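Local coordinates for probable spore coat polysaccharide biosynthesis protein E (Chromobacterium violaceum ATCC 12472, PDB 3G8R), which probably acts as an N-acylneuraminate-9-phosphate synthase, a zinc-binding enzyme of sugar acid biosynthesis, represented here by its TIM-barrel and SAF domains, at residues 115-120 and 138-143; 121-126 and 147-152; 130-135 and 158-163; 164-169 and 195-200. One frame throughout, in Å; residues are numbered along the deposited sequence.

Contact 1. Residues 115-120 and 138-143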
loop_
_atom_site.group_PDB
_atom_site.type_symbol
_atom_site.label_atom_id
_atom_site.label_comp_id
_atom_site.label_asym_id
_atom_site.label_seq_id
_atom_site.Cartn_x
_atom_site.Cartn_y
_atom_site.Cartn_z
ATOM N N ILE A 115 -7.359 -18.213 18.983
ATOM C CA ILE A 115 -8.716 -18.416 18.482
ATOM C C ILE A 115 -9.034 -17.570 17.252
ATOM O O ILE A 115 -9.062 -16.353 17.341
ATOM C CB ILE A 115 -9.784 -18.129 19.587
ATOM C CG1 ILE A 115 -9.699 -19.190 20.684
ATOM C CG2 ILE A 115 -11.214 -18.098 19.001
ATOM C CD1 ILE A 115 -10.277 -18.769 22.028
ATOM N N LYS A 116 -9.277 -18.188 16.102
ATOM C CA LYS A 116 -9.828 -17.381 15.009
ATOM C C LYS A 116 -11.328 -17.372 15.125
ATOM O O LYS A 116 -11.932 -18.400 15.397
ATOM C CB LYS A 116 -9.436 -17.868 13.622
ATOM C CG LYS A 116 -8.928 -16.738 12.740
ATOM C CD LYS A 116 -9.984 -16.030 11.884
ATOM C CE LYS A 116 -10.198 -16.783 10.562
ATOM N NZ LYS A 116 -10.526 -15.871 9.397
ATOM N N ILE A 117 -11.928 -16.213 14.950
ATOM C CA ILE A 117 -13.346 -16.148 14.712
ATOM C C ILE A 117 -13.622 -16.042 13.205
ATOM O O ILE A 117 -13.162 -15.103 12.550
ATOM C CB ILE A 117 -13.921 -14.924 15.410
ATOM C CG1 ILE A 117 -13.704 -15.051 16.911
ATOM C CG2 ILE A 117 -15.415 -14.702 15.049
ATOM C CD1 ILE A 117 -14.268 -13.875 17.707
ATOM N N ALA A 118 -14.373 -16.972 12.645
ATOM C CA ALA A 118 -14.770 -16.847 11.249
ATOM C C ALA A 118 -15.753 -15.691 11.036
ATOM O O ALA A 118 -16.454 -15.266 11.954
ATOM C CB ALA A 118 -15.385 -18.138 10.766
ATOM N N SER A 119 -15.828 -15.202 9.811
ATOM C CA SER A 119 -16.678 -14.064 9.505
ATOM C C SER A 119 -18.131 -14.390 9.727
ATOM O O SER A 119 -18.925 -13.494 9.982
ATOM C CB SER A 119 -16.489 -13.628 8.048
ATOM O OG SER A 119 -15.340 -14.244 7.499
ATOM N N CYS A 120 -18.481 -15.669 9.593
ATOM C CA CYS A 120 -19.876 -16.130 9.719
ATOM C C CYS A 120 -20.303 -16.116 11.173
ATOM O O CYS A 120 -21.465 -15.795 11.499
ATOM C CB CYS A 120 -20.050 -17.528 9.127
ATOM S SG CYS A 120 -18.930 -18.764 9.815
ATOM N N VAL A 138 -7.173 -13.315 20.196
ATOM C CA VAL A 138 -8.276 -13.523 19.245
ATOM C C VAL A 138 -8.013 -12.836 17.916
ATOM O O VAL A 138 -7.491 -11.707 17.841
ATOM C CB VAL A 138 -9.649 -13.090 19.824
ATOM C CG1 VAL A 138 -10.754 -13.186 18.779
ATOM C CG2 VAL A 138 -10.022 -13.953 21.004
ATOM N N VAL A 139 -8.381 -13.549 16.865
ATOM C CA VAL A 139 -8.221 -13.098 15.512
ATOM C C VAL A 139 -9.603 -13.215 14.866
ATOM O O VAL A 139 -10.165 -14.316 14.759
ATOM C CB VAL A 139 -7.252 -14.009 14.805
ATOM C CG1 VAL A 139 -7.038 -13.552 13.411
ATOM C CG2 VAL A 139 -5.933 -14.050 15.549
ATOM N N ALA A 140 -10.154 -12.088 14.443
ATOM C CA ALA A 140 -11.533 -12.056 14.036
ATOM C C ALA A 140 -11.657 -11.627 12.590
ATOM O O ALA A 140 -11.036 -10.678 12.150
ATOM C CB ALA A 140 -12.296 -11.118 14.939
ATOM N N SER A 141 -12.435 -12.343 11.812
ATOM C CA SER A 141 -12.551 -11.913 10.430
ATOM C C SER A 141 -13.860 -11.216 10.283
ATOM O O SER A 141 -14.817 -11.566 10.961
ATOM C CB SER A 141 -12.456 -13.081 9.471
ATOM O OG SER A 141 -11.116 -13.344 9.242
ATOM N N THR A 142 -13.916 -10.283 9.353
ATOM C CA THR A 142 -14.995 -9.311 9.319
ATOM C C THR A 142 -15.750 -9.209 7.942
ATOM O O THR A 142 -16.528 -8.282 7.730
ATOM C CB THR A 142 -14.405 -7.951 9.758
ATOM O OG1 THR A 142 -15.182 -6.894 9.203
ATOM C CG2 THR A 142 -13.017 -7.778 9.210
ATOM N N ALA A 143 -15.555 -10.150 7.023
ATOM C CA ALA A 143 -16.306 -10.113 5.760
ATOM C C ALA A 143 -17.795 -9.747 5.898
ATOM O O ALA A 143 -18.541 -10.382 6.610
ATOM C CB ALA A 143 -16.165 -11.401 5.015
#
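Ile117 fits the shallow hollow between Val138 and Ala140 on the neighbouring strand. Its CG1 branch lies beside the backbone N (chi1 -62°), which sends CD1 back along the strand to within 3.7 Å of Val138 CG1. The branch point rests over the small methyl of Ala140, with Ile117 CB 4.2 Å from Ala140 CB. On the other face, Lys116 crosses Val139 at a slant, its CG 3.8 Å from Val139 CG1. The lysine bends at chi2, chi3 and chi4, and its NZ donates a 2.6 Å hydrogen bond to Ser141 OG. Glu223 forms a salt bridge with the same ammonium, so this buried charge has two partners near the metal; the Lys116 side chain comes within about 6 Å of the zinc ion. Past the strand, Ser119 CB meets Ala143 CB at 3.8 Å. A parallel ladder joins the backbones, in which Val139 accepts from Ile117 (N to O, 2.6 Å) while Val139 N and Ser141 N donate to Ile115 and Ile117. The unit is a beta-alpha-beta crossover of the TIM barrel. Its helix 125-132 packs over the face of Ile115, Ile117 and Val138, largely through Ile131. The Lys116 and Val139 face looks into the barrel, and strands 93-98 and 164-168 flank the pair.

Contact 2. Residues 121-126 and 147-152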
loop_
_atom_site.group_PDB
_atom_site.type_symbol
_atom_site.label_atom_id
_atom_site.label_comp_id
_atom_site.label_asym_id
_atom_site.label_seq_id
_atom_site.Cartn_x
_atom_site.Cartn_y
_atom_site.Cartn_z
ATOM N N SER A 121 -19.353 -16.444 12.050
ATOM C CA SER A 121 -19.596 -16.431 13.475
ATOM C C SER A 121 -19.268 -15.076 14.046
ATOM O O SER A 121 -19.316 -14.905 15.267
ATOM C CB SER A 121 -18.713 -17.448 14.177
ATOM O OG SER A 121 -18.375 -18.517 13.322
ATOM N N PHE A 122 -18.898 -14.112 13.205
ATOM C CA PHE A 122 -18.475 -12.840 13.760
ATOM C C PHE A 122 -19.523 -12.302 14.722
ATOM O O PHE A 122 -19.170 -11.854 15.787
ATOM C CB PHE A 122 -18.087 -11.788 12.705
ATOM C CG PHE A 122 -17.382 -10.566 13.293
ATOM C CD1 PHE A 122 -18.001 -9.307 13.301
ATOM C CD2 PHE A 122 -16.103 -10.676 13.860
ATOM C CE1 PHE A 122 -17.364 -8.168 13.863
ATOM C CE2 PHE A 122 -15.464 -9.549 14.413
ATOM C CZ PHE A 122 -16.109 -8.290 14.411
ATOM N N THR A 123 -20.804 -12.386 14.383
ATOM C CA THR A 123 -21.848 -11.877 15.285
ATOM C C THR A 123 -22.644 -12.978 16.009
ATOM O O THR A 123 -23.709 -12.733 16.570
ATOM C CB THR A 123 -22.811 -10.932 14.551
ATOM O OG1 THR A 123 -23.211 -11.521 13.302
ATOM C CG2 THR A 123 -22.139 -9.642 14.279
ATOM N N ASP A 124 -22.122 -14.190 15.976
ATOM C CA ASP A 124 -22.699 -15.314 16.688
ATOM C C ASP A 124 -22.430 -15.084 18.207
ATOM O O ASP A 124 -21.547 -15.719 18.827
ATOM C CB ASP A 124 -22.048 -16.594 16.140
ATOM C CG ASP A 124 -22.754 -17.873 16.557
ATOM O OD1 ASP A 124 -23.052 -18.004 17.764
ATOM O OD2 ASP A 124 -22.974 -18.763 15.674
ATOM N N TRP A 125 -23.215 -14.163 18.773
ATOM C CA TRP A 125 -23.024 -13.620 20.125
ATOM C C TRP A 125 -22.793 -14.637 21.223
ATOM O O TRP A 125 -21.865 -14.494 22.019
ATOM C CB TRP A 125 -24.223 -12.765 20.503
ATOM C CG TRP A 125 -24.451 -11.677 19.532
ATOM C CD1 TRP A 125 -25.563 -11.481 18.741
ATOM C CD2 TRP A 125 -23.532 -10.623 19.216
ATOM N NE1 TRP A 125 -25.394 -10.358 17.970
ATOM C CE2 TRP A 125 -24.155 -9.813 18.230
ATOM C CE3 TRP A 125 -22.239 -10.289 19.660
ATOM C CZ2 TRP A 125 -23.514 -8.681 17.665
ATOM C CZ3 TRP A 125 -21.602 -9.166 19.104
ATOM C CH2 TRP A 125 -22.242 -8.380 18.113
ATOM N N PRO A 126 -23.641 -15.668 21.279
ATOM C CA PRO A 126 -23.405 -16.719 22.263
ATOM C C PRO A 126 -22.019 -17.322 22.101
ATOM O O PRO A 126 -21.381 -17.646 23.109
ATOM C CB PRO A 126 -24.460 -17.774 21.924
ATOM C CG PRO A 126 -25.505 -17.042 21.167
ATOM C CD PRO A 126 -24.825 -15.939 20.441
ATOM N N ARG A 147 -20.124 -1.972 10.279
ATOM C CA ARG A 147 -19.287 -1.126 11.129
ATOM C C ARG A 147 -19.768 -1.160 12.593
ATOM O O ARG A 147 -18.986 -1.431 13.503
ATOM C CB ARG A 147 -19.311 0.306 10.603
ATOM C CG ARG A 147 -18.132 1.151 11.047
ATOM C CD ARG A 147 -18.278 2.607 10.556
ATOM N NE ARG A 147 -18.980 3.502 11.494
ATOM C CZ ARG A 147 -20.157 4.084 11.257
ATOM N NH1 ARG A 147 -20.703 4.886 12.177
ATOM N NH2 ARG A 147 -20.789 3.871 10.101
ATOM N N GLU A 148 -21.058 -0.913 12.805
ATOM C CA GLU A 148 -21.655 -0.960 14.137
ATOM C C GLU A 148 -21.387 -2.299 14.867
ATOM O O GLU A 148 -21.148 -2.316 16.083
ATOM C CB GLU A 148 -23.154 -0.608 14.101
ATOM C CG GLU A 148 -23.870 -0.795 12.749
ATOM C CD GLU A 148 -23.409 0.177 11.625
ATOM O OE1 GLU A 148 -23.462 1.412 11.835
ATOM O OE2 GLU A 148 -22.990 -0.302 10.529
ATOM N N ASP A 149 -21.389 -3.402 14.128
ATOM C CA ASP A 149 -21.090 -4.697 14.721
ATOM C C ASP A 149 -19.628 -4.897 15.085
ATOM O O ASP A 149 -19.337 -5.537 16.096
ATOM C CB ASP A 149 -21.492 -5.832 13.786
ATOM C CG ASP A 149 -22.988 -6.020 13.702
ATOM O OD1 ASP A 149 -23.687 -5.718 14.718
ATOM O OD2 ASP A 149 -23.454 -6.483 12.617
ATOM N N ILE A 150 -18.724 -4.401 14.242
ATOM C CA ILE A 150 -17.294 -4.626 14.408
ATOM C C ILE A 150 -16.871 -3.742 15.527
ATOM O O ILE A 150 -16.053 -4.117 16.356
ATOM C CB ILE A 150 -16.487 -4.211 13.173
ATOM C CG1 ILE A 150 -17.049 -4.838 11.921
ATOM C CG2 ILE A 150 -15.028 -4.628 13.315
ATOM C CD1 ILE A 150 -16.351 -4.423 10.630
ATOM N N ASP A 151 -17.433 -2.542 15.527
ATOM C CA ASP A 151 -17.391 -1.674 16.691
ATOM C C ASP A 151 -17.833 -2.376 17.964
ATOM O O ASP A 151 -17.111 -2.318 18.952
ATOM C CB ASP A 151 -18.276 -0.471 16.476
ATOM C CG ASP A 151 -17.582 0.638 15.750
ATOM O OD1 ASP A 151 -16.462 0.452 15.231
ATOM O OD2 ASP A 151 -18.177 1.742 15.707
ATOM N N LYS A 152 -19.000 -3.021 17.967
ATOM C CA LYS A 152 -19.460 -3.643 19.203
ATOM C C LYS A 152 -18.429 -4.663 19.626
ATOM O O LYS A 152 -17.951 -4.646 20.780
ATOM C CB LYS A 152 -20.813 -4.325 19.064
ATOM C CG LYS A 152 -21.977 -3.398 19.298
ATOM C CD LYS A 152 -23.311 -3.977 18.809
ATOM C CE LYS A 152 -24.245 -2.839 18.346
ATOM N NZ LYS A 152 -24.977 -3.201 17.081
#
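Asp149 OD1 has two neighbours, Lys152 NZ of its own helix in a long salt bridge (3.7 Å) and Trp125 CZ2 (4.2 Å). The oxygen meets the indole at its edge, close to the ring plane, and the carboxylate is turned 71° from that ring. The methyl CG2 of Thr123 packs against the same acid, 3.8 Å from Asp149 CG, the two side chains crossing at about a right angle. Within its own segment, Thr123 O lies over one face of the indole, toward its rim. Apolar packing takes over deeper down. With CG anti to its backbone N (chi1 -168°), Phe122 reaches the helix 147-158, and its edge meets the backbone of Ile150, CE1 standing 3.6 Å from Ile150 CA. The same ring carbon is 3.9 Å from Ile150 CG1, while Phe122 CZ touches Ile150 CG2 at 4.0 Å. Nearby, Thr123 OG1 bonds to Asn313 of the second subunit, and Asp124 makes a salt bridge with Arg280 of that subunit. The contact therefore joins the beta-alpha loop and first turn of helix 125-132 to the next barrel helix largely by van der Waals packing. Asp149, the one acid at the interface, has only long ion pairs, with Lys152 and, weakly, Arg146, and the hydrogen-bearing indole edge probably adds a little electrostatic attraction to it.

Contact 3. Residues 130-135 and 158-163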
loop_
_atom_site.group_PDB
_atom_site.type_symbol
_atom_site.label_atom_id
_atom_site.label_comp_id
_atom_site.label_asym_id
_atom_site.label_seq_id
_atom_site.Cartn_x
_atom_site.Cartn_y
_atom_site.Cartn_z
ATOM N N ARG A 130 -18.795 -17.242 24.880
ATOM C CA ARG A 130 -17.963 -18.394 25.249
ATOM C C ARG A 130 -16.495 -18.147 25.039
ATOM O O ARG A 130 -15.683 -18.657 25.824
ATOM C CB ARG A 130 -18.335 -19.703 24.552
ATOM C CG ARG A 130 -18.596 -20.829 25.577
ATOM C CD ARG A 130 -17.422 -21.755 25.989
ATOM N NE ARG A 130 -16.257 -21.091 26.586
ATOM C CZ ARG A 130 -15.153 -21.720 27.004
ATOM N NH1 ARG A 130 -15.049 -23.047 26.932
ATOM N NH2 ARG A 130 -14.132 -21.016 27.477
ATOM N N ILE A 131 -16.157 -17.378 24.000
ATOM C CA ILE A 131 -14.758 -17.098 23.662
ATOM C C ILE A 131 -14.173 -16.085 24.634
ATOM O O ILE A 131 -13.031 -16.196 25.066
ATOM C CB ILE A 131 -14.632 -16.586 22.217
ATOM C CG1 ILE A 131 -14.945 -17.719 21.227
ATOM C CG2 ILE A 131 -13.270 -16.008 21.984
ATOM C CD1 ILE A 131 -15.054 -17.311 19.743
ATOM N N ALA A 132 -14.982 -15.089 24.961
ATOM C CA ALA A 132 -14.570 -14.025 25.873
ATOM C C ALA A 132 -14.160 -14.589 27.219
ATOM O O ALA A 132 -13.221 -14.125 27.813
ATOM C CB ALA A 132 -15.685 -13.025 26.059
ATOM N N ARG A 133 -14.866 -15.596 27.700
ATOM C CA ARG A 133 -14.495 -16.181 28.966
ATOM C C ARG A 133 -13.281 -17.099 28.830
ATOM O O ARG A 133 -12.994 -17.878 29.709
ATOM C CB ARG A 133 -15.702 -16.822 29.675
ATOM C CG ARG A 133 -16.139 -18.195 29.234
ATOM C CD ARG A 133 -17.153 -18.785 30.258
ATOM N NE ARG A 133 -18.513 -18.264 30.055
ATOM C CZ ARG A 133 -19.516 -18.962 29.508
ATOM N NH1 ARG A 133 -19.331 -20.231 29.121
ATOM N NH2 ARG A 133 -20.711 -18.393 29.350
ATOM N N SER A 134 -12.558 -16.978 27.724
ATOM C CA SER A 134 -11.343 -17.754 27.508
ATOM C C SER A 134 -10.188 -16.819 27.797
ATOM O O SER A 134 -10.426 -15.659 28.102
ATOM C CB SER A 134 -11.288 -18.240 26.064
ATOM O OG SER A 134 -10.485 -19.392 25.953
ATOM N N ASP A 135 -8.944 -17.279 27.716
ATOM C CA ASP A 135 -7.824 -16.363 28.005
ATOM C C ASP A 135 -6.693 -16.360 26.942
ATOM O O ASP A 135 -5.507 -16.083 27.208
ATOM C CB ASP A 135 -7.325 -16.529 29.459
ATOM C CG ASP A 135 -8.234 -15.788 30.507
ATOM O OD1 ASP A 135 -8.584 -14.596 30.297
ATOM O OD2 ASP A 135 -8.583 -16.391 31.561
ATOM N N LEU A 158 -11.993 -5.388 23.644
ATOM C CA LEU A 158 -10.882 -4.549 24.116
ATOM C C LEU A 158 -11.074 -4.168 25.570
ATOM O O LEU A 158 -10.115 -4.017 26.343
ATOM C CB LEU A 158 -10.756 -3.279 23.285
ATOM C CG LEU A 158 -9.972 -3.304 21.975
ATOM C CD1 LEU A 158 -9.845 -1.882 21.407
ATOM C CD2 LEU A 158 -8.614 -3.969 22.068
ATOM N N HIS A 159 -12.334 -3.950 25.917
ATOM C CA HIS A 159 -12.709 -3.762 27.280
ATOM C C HIS A 159 -12.796 -5.170 27.817
ATOM O O HIS A 159 -13.497 -6.007 27.238
ATOM C CB HIS A 159 -14.075 -3.119 27.340
ATOM C CG HIS A 159 -14.495 -2.769 28.721
ATOM N ND1 HIS A 159 -15.466 -3.472 29.399
ATOM C CD2 HIS A 159 -14.052 -1.811 29.569
ATOM C CE1 HIS A 159 -15.622 -2.947 30.601
ATOM N NE2 HIS A 159 -14.779 -1.935 30.725
ATOM N N ARG A 160 -12.091 -5.448 28.907
ATOM C CA ARG A 160 -11.848 -6.843 29.297
ATOM C C ARG A 160 -10.591 -7.412 28.589
ATOM O O ARG A 160 -10.383 -8.625 28.490
ATOM C CB ARG A 160 -13.107 -7.714 29.126
ATOM C CG ARG A 160 -13.114 -8.656 27.960
ATOM C CD ARG A 160 -14.526 -9.068 27.599
ATOM N NE ARG A 160 -15.467 -9.025 28.724
ATOM C CZ ARG A 160 -16.443 -8.121 28.872
ATOM N NH1 ARG A 160 -16.626 -7.141 27.971
ATOM N NH2 ARG A 160 -17.238 -8.190 29.942
ATOM N N GLY A 161 -9.774 -6.486 28.102
ATOM C CA GLY A 161 -8.321 -6.663 28.017
ATOM C C GLY A 161 -7.753 -7.701 27.075
ATOM O O GLY A 161 -6.613 -8.138 27.248
ATOM N N LYS A 162 -8.534 -8.063 26.064
ATOM C CA LYS A 162 -8.109 -9.042 25.094
ATOM C C LYS A 162 -7.054 -8.563 24.089
ATOM O O LYS A 162 -7.021 -7.411 23.697
ATOM C CB LYS A 162 -9.333 -9.576 24.381
ATOM C CG LYS A 162 -9.750 -10.896 24.917
ATOM C CD LYS A 162 -11.018 -10.783 25.711
ATOM C CE LYS A 162 -11.014 -11.729 26.945
ATOM N NZ LYS A 162 -10.632 -13.131 26.601
ATOM N N ASP A 163 -6.177 -9.477 23.690
ATOM C CA ASP A 163 -5.289 -9.244 22.554
ATOM C C ASP A 163 -6.064 -9.521 21.265
ATOM O O ASP A 163 -6.283 -10.686 20.888
ATOM C CB ASP A 163 -4.064 -10.147 22.639
ATOM C CG ASP A 163 -3.210 -10.130 21.359
ATOM O OD1 ASP A 163 -3.609 -9.606 20.269
ATOM O OD2 ASP A 163 -2.101 -10.689 21.440
#
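Lys162 supplies the hydrogen bonds of this contact, its NZ donating to the backbone carbonyls of Ala132, the last residue of helix 125-132, and Ser134, just beyond it. The bond to Ala132 O is 3.0 Å and that to Ser134 O is 2.9 Å. Neither is approached head-on: the ammonium lies 29° from the carbonyl plane of Ala132 and well above that of Ser134, 45° out of it. Bends at chi2, chi3 and chi4 curl the lysine so that it crosses from the loop to these oxygens. Among charges, Asp135 OD1 stands 4.5 Å from Lys162 NZ, beyond a salt bridge but of opposite sign. Apolar contact is slight, with Arg160 CD 4.4 Å from the methyl CB of Ala132; the guanidinium of Arg160 turns back to the carbonyl of Phe156 in helix 147-158, which precedes it. Backbone bonds shape the loop. A Schellman motif ends helix 147-158: Gly161, at positive phi, bonds to Leu158 O (N to O, 3.1 Å), and Lys162 N bonds to Met157 O. Ser134 OG bonds to Glu108 in helix 101-109. The contact thus joins the ends of two successive barrel helices, on the side of the barrel away from the zinc. A positive ammonium set against Ala132 O at the helix C-terminus should be favoured by the helix dipole, and the acid of Asp135 probably adds to this.

Contact 4. Residues 164-169 and 195-200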
loop_
_atom_site.group_PDB
_atom_site.type_symbol
_atom_site.label_atom_id
_atom_site.label_comp_id
_atom_site.label_asym_id
_atom_site.label_seq_id
_atom_site.Cartn_x
_atom_site.Cartn_y
_atom_site.Cartn_z
ATOM N N LEU A 164 -6.469 -8.467 20.571
ATOM C CA LEU A 164 -7.316 -8.663 19.384
ATOM C C LEU A 164 -6.610 -8.381 18.074
ATOM O O LEU A 164 -5.682 -7.580 18.016
ATOM C CB LEU A 164 -8.598 -7.859 19.506
ATOM C CG LEU A 164 -9.770 -8.047 18.553
ATOM C CD1 LEU A 164 -10.082 -9.528 18.160
ATOM C CD2 LEU A 164 -10.967 -7.374 19.210
ATOM N N THR A 165 -7.037 -9.079 17.033
ATOM C CA THR A 165 -6.546 -8.870 15.689
ATOM C C THR A 165 -7.754 -8.923 14.829
ATOM O O THR A 165 -8.556 -9.827 14.967
ATOM C CB THR A 165 -5.576 -9.973 15.321
ATOM O OG1 THR A 165 -4.438 -9.852 16.188
ATOM C CG2 THR A 165 -5.112 -9.880 13.891
ATOM N N ILE A 166 -7.900 -7.959 13.936
ATOM C CA ILE A 166 -9.059 -7.890 13.077
ATOM C C ILE A 166 -8.693 -8.026 11.588
ATOM O O ILE A 166 -7.749 -7.365 11.128
ATOM C CB ILE A 166 -9.755 -6.608 13.388
ATOM C CG1 ILE A 166 -10.713 -6.884 14.535
ATOM C CG2 ILE A 166 -10.485 -6.035 12.162
ATOM C CD1 ILE A 166 -11.888 -5.963 14.561
HETATM N N MSE A 167 -9.382 -8.881 10.825
HETATM C CA MSE A 167 -8.844 -9.171 9.478
HETATM C C MSE A 167 -9.766 -8.788 8.364
HETATM O O MSE A 167 -10.916 -9.041 8.405
HETATM C CB MSE A 167 -8.452 -10.633 9.280
HETATM C CG MSE A 167 -7.729 -11.323 10.419
HETATM SE SE MSE A 167 -5.964 -11.536 10.266
HETATM C CE MSE A 167 -5.832 -12.736 8.917
ATOM N N HIS A 168 -9.253 -8.175 7.334
ATOM C CA HIS A 168 -10.092 -7.945 6.184
ATOM C C HIS A 168 -10.266 -9.302 5.510
ATOM O O HIS A 168 -9.344 -10.113 5.488
ATOM C CB HIS A 168 -9.498 -6.885 5.250
ATOM C CG HIS A 168 -10.121 -6.870 3.897
ATOM N ND1 HIS A 168 -11.447 -6.550 3.690
ATOM C CD2 HIS A 168 -9.607 -7.148 2.672
ATOM C CE1 HIS A 168 -11.719 -6.632 2.401
ATOM N NE2 HIS A 168 -10.614 -6.966 1.758
ATOM N N CYS A 169 -11.476 -9.588 5.059
ATOM C CA CYS A 169 -11.640 -10.630 4.098
ATOM C C CYS A 169 -12.945 -10.496 3.360
ATOM O O CYS A 169 -13.835 -9.763 3.762
ATOM C CB CYS A 169 -11.459 -12.028 4.704
ATOM S SG CYS A 169 -12.743 -12.634 5.749
ATOM N N VAL A 195 -5.119 -2.035 17.556
ATOM C CA VAL A 195 -5.619 -3.383 17.307
ATOM C C VAL A 195 -4.844 -3.864 16.110
ATOM O O VAL A 195 -4.766 -3.148 15.114
ATOM C CB VAL A 195 -7.137 -3.408 17.002
ATOM C CG1 VAL A 195 -7.532 -4.703 16.372
ATOM C CG2 VAL A 195 -7.931 -3.260 18.257
ATOM N N ARG A 196 -4.230 -5.041 16.195
ATOM C CA ARG A 196 -3.480 -5.560 15.046
ATOM C C ARG A 196 -4.415 -5.734 13.857
ATOM O O ARG A 196 -5.537 -6.240 14.007
ATOM C CB ARG A 196 -2.857 -6.889 15.387
ATOM C CG ARG A 196 -1.528 -7.111 14.750
ATOM C CD ARG A 196 -0.726 -8.082 15.588
ATOM N NE ARG A 196 -0.945 -7.908 17.043
ATOM C CZ ARG A 196 -1.509 -8.805 17.878
ATOM N NH1 ARG A 196 -1.937 -9.993 17.438
ATOM N NH2 ARG A 196 -1.645 -8.511 19.175
ATOM N N ILE A 197 -3.974 -5.324 12.675
ATOM C CA ILE A 197 -4.827 -5.474 11.498
ATOM C C ILE A 197 -4.257 -6.498 10.559
ATOM O O ILE A 197 -3.069 -6.507 10.351
ATOM C CB ILE A 197 -5.004 -4.134 10.771
ATOM C CG1 ILE A 197 -5.710 -3.123 11.694
ATOM C CG2 ILE A 197 -5.787 -4.305 9.414
ATOM C CD1 ILE A 197 -7.140 -3.550 12.109
ATOM N N GLY A 198 -5.080 -7.367 9.987
ATOM C CA GLY A 198 -4.558 -8.389 9.065
ATOM C C GLY A 198 -5.448 -8.601 7.867
ATOM O O GLY A 198 -6.415 -7.842 7.654
ATOM N N TYR A 199 -5.137 -9.638 7.092
ATOM C CA TYR A 199 -5.797 -9.916 5.826
ATOM C C TYR A 199 -5.927 -11.409 5.663
ATOM O O TYR A 199 -4.916 -12.110 5.655
ATOM C CB TYR A 199 -4.951 -9.382 4.665
ATOM C CG TYR A 199 -5.506 -9.734 3.287
ATOM C CD1 TYR A 199 -4.676 -10.012 2.222
ATOM C CD2 TYR A 199 -6.897 -9.798 3.057
ATOM C CE1 TYR A 199 -5.217 -10.344 0.941
ATOM C CE2 TYR A 199 -7.437 -10.116 1.810
ATOM C CZ TYR A 199 -6.603 -10.383 0.755
ATOM O OH TYR A 199 -7.165 -10.696 -0.477
ATOM N N SER A 200 -7.141 -11.924 5.524
ATOM C CA SER A 200 -7.291 -13.358 5.291
ATOM C C SER A 200 -7.909 -13.491 3.922
ATOM O O SER A 200 -8.794 -12.708 3.577
ATOM C CB SER A 200 -8.153 -14.027 6.360
ATOM O OG SER A 200 -9.468 -14.199 5.888
HETATM O O HOH W 1 -3.626 -4.959 18.919
#
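His168 and Tyr199 extend in the same direction next to each other, each with CG anti to its backbone N (chi1 165° and 175°). Their planes are 17° apart but offset so far that little of one ring covers the other, with centroids 5.7 Å apart and His168 CD2 3.8 Å from Tyr199 CE2. His168 NE2 bonds to Leu180 O, and Tyr199 OH to Thr201 and Glu203. On the opposite face, the selenomethionine at Met167 bends at chi2 and chi3 and lays its SE over Gly198, 3.7 Å from Gly198 CA. The glycine has no side chain to block this, and CE goes on to Tyr199 O at 3.4 Å. Strands 164-168 and 196-201 are neighbouring staves of the TIM barrel, joined by a beta-alpha-beta crossover through helix 184-191. Four bonds carry the parallel ladder, Ile166 N to Arg196 O, Gly198 N to Ile166 O, His168 N to Gly198 O and Ser200 N to His168 O. A weak fifth, from Arg196 N to Leu164 O, opens it. Ile166 and Ile197 run alongside each other on the outer face, CG2 to CD1 at 4.2 Å. Arg196 bends at chi3, bringing NH1 2.8 Å from Thr165 OG1, though at a poor angle; its NH2 pairs with Asp163. At the far end Cys169 CB lies 3.2 Å from Ser200 OG, and the Ser200 side chain is about 5 Å from the zinc ion.

In the fold
Contacts 1 and 4 are barrel core: both are buried parallel strand pairs with regular backbone ladders, and they share one sheet, because Ala140 in contact 1 hydrogen-bonds to Thr165 and Met167 in contact 4. Both also run toward the zinc site. Contacts 2 and 3 are partly buried and lie on the helical shell, at opposite ends of helix 125-132. The first has aromatic and aliphatic packing around an acid with only long ion pairs, the second lysine bonds to carbonyls. Phe122 of contact 2 packs against Ala140 and Ile117, and Ile131 of contact 3 against Ile117 and Val138, while Asp163 of contact 3 forms a salt bridge with Arg196 of contact 4. Contacts 1 and 2 also touch the second subunit.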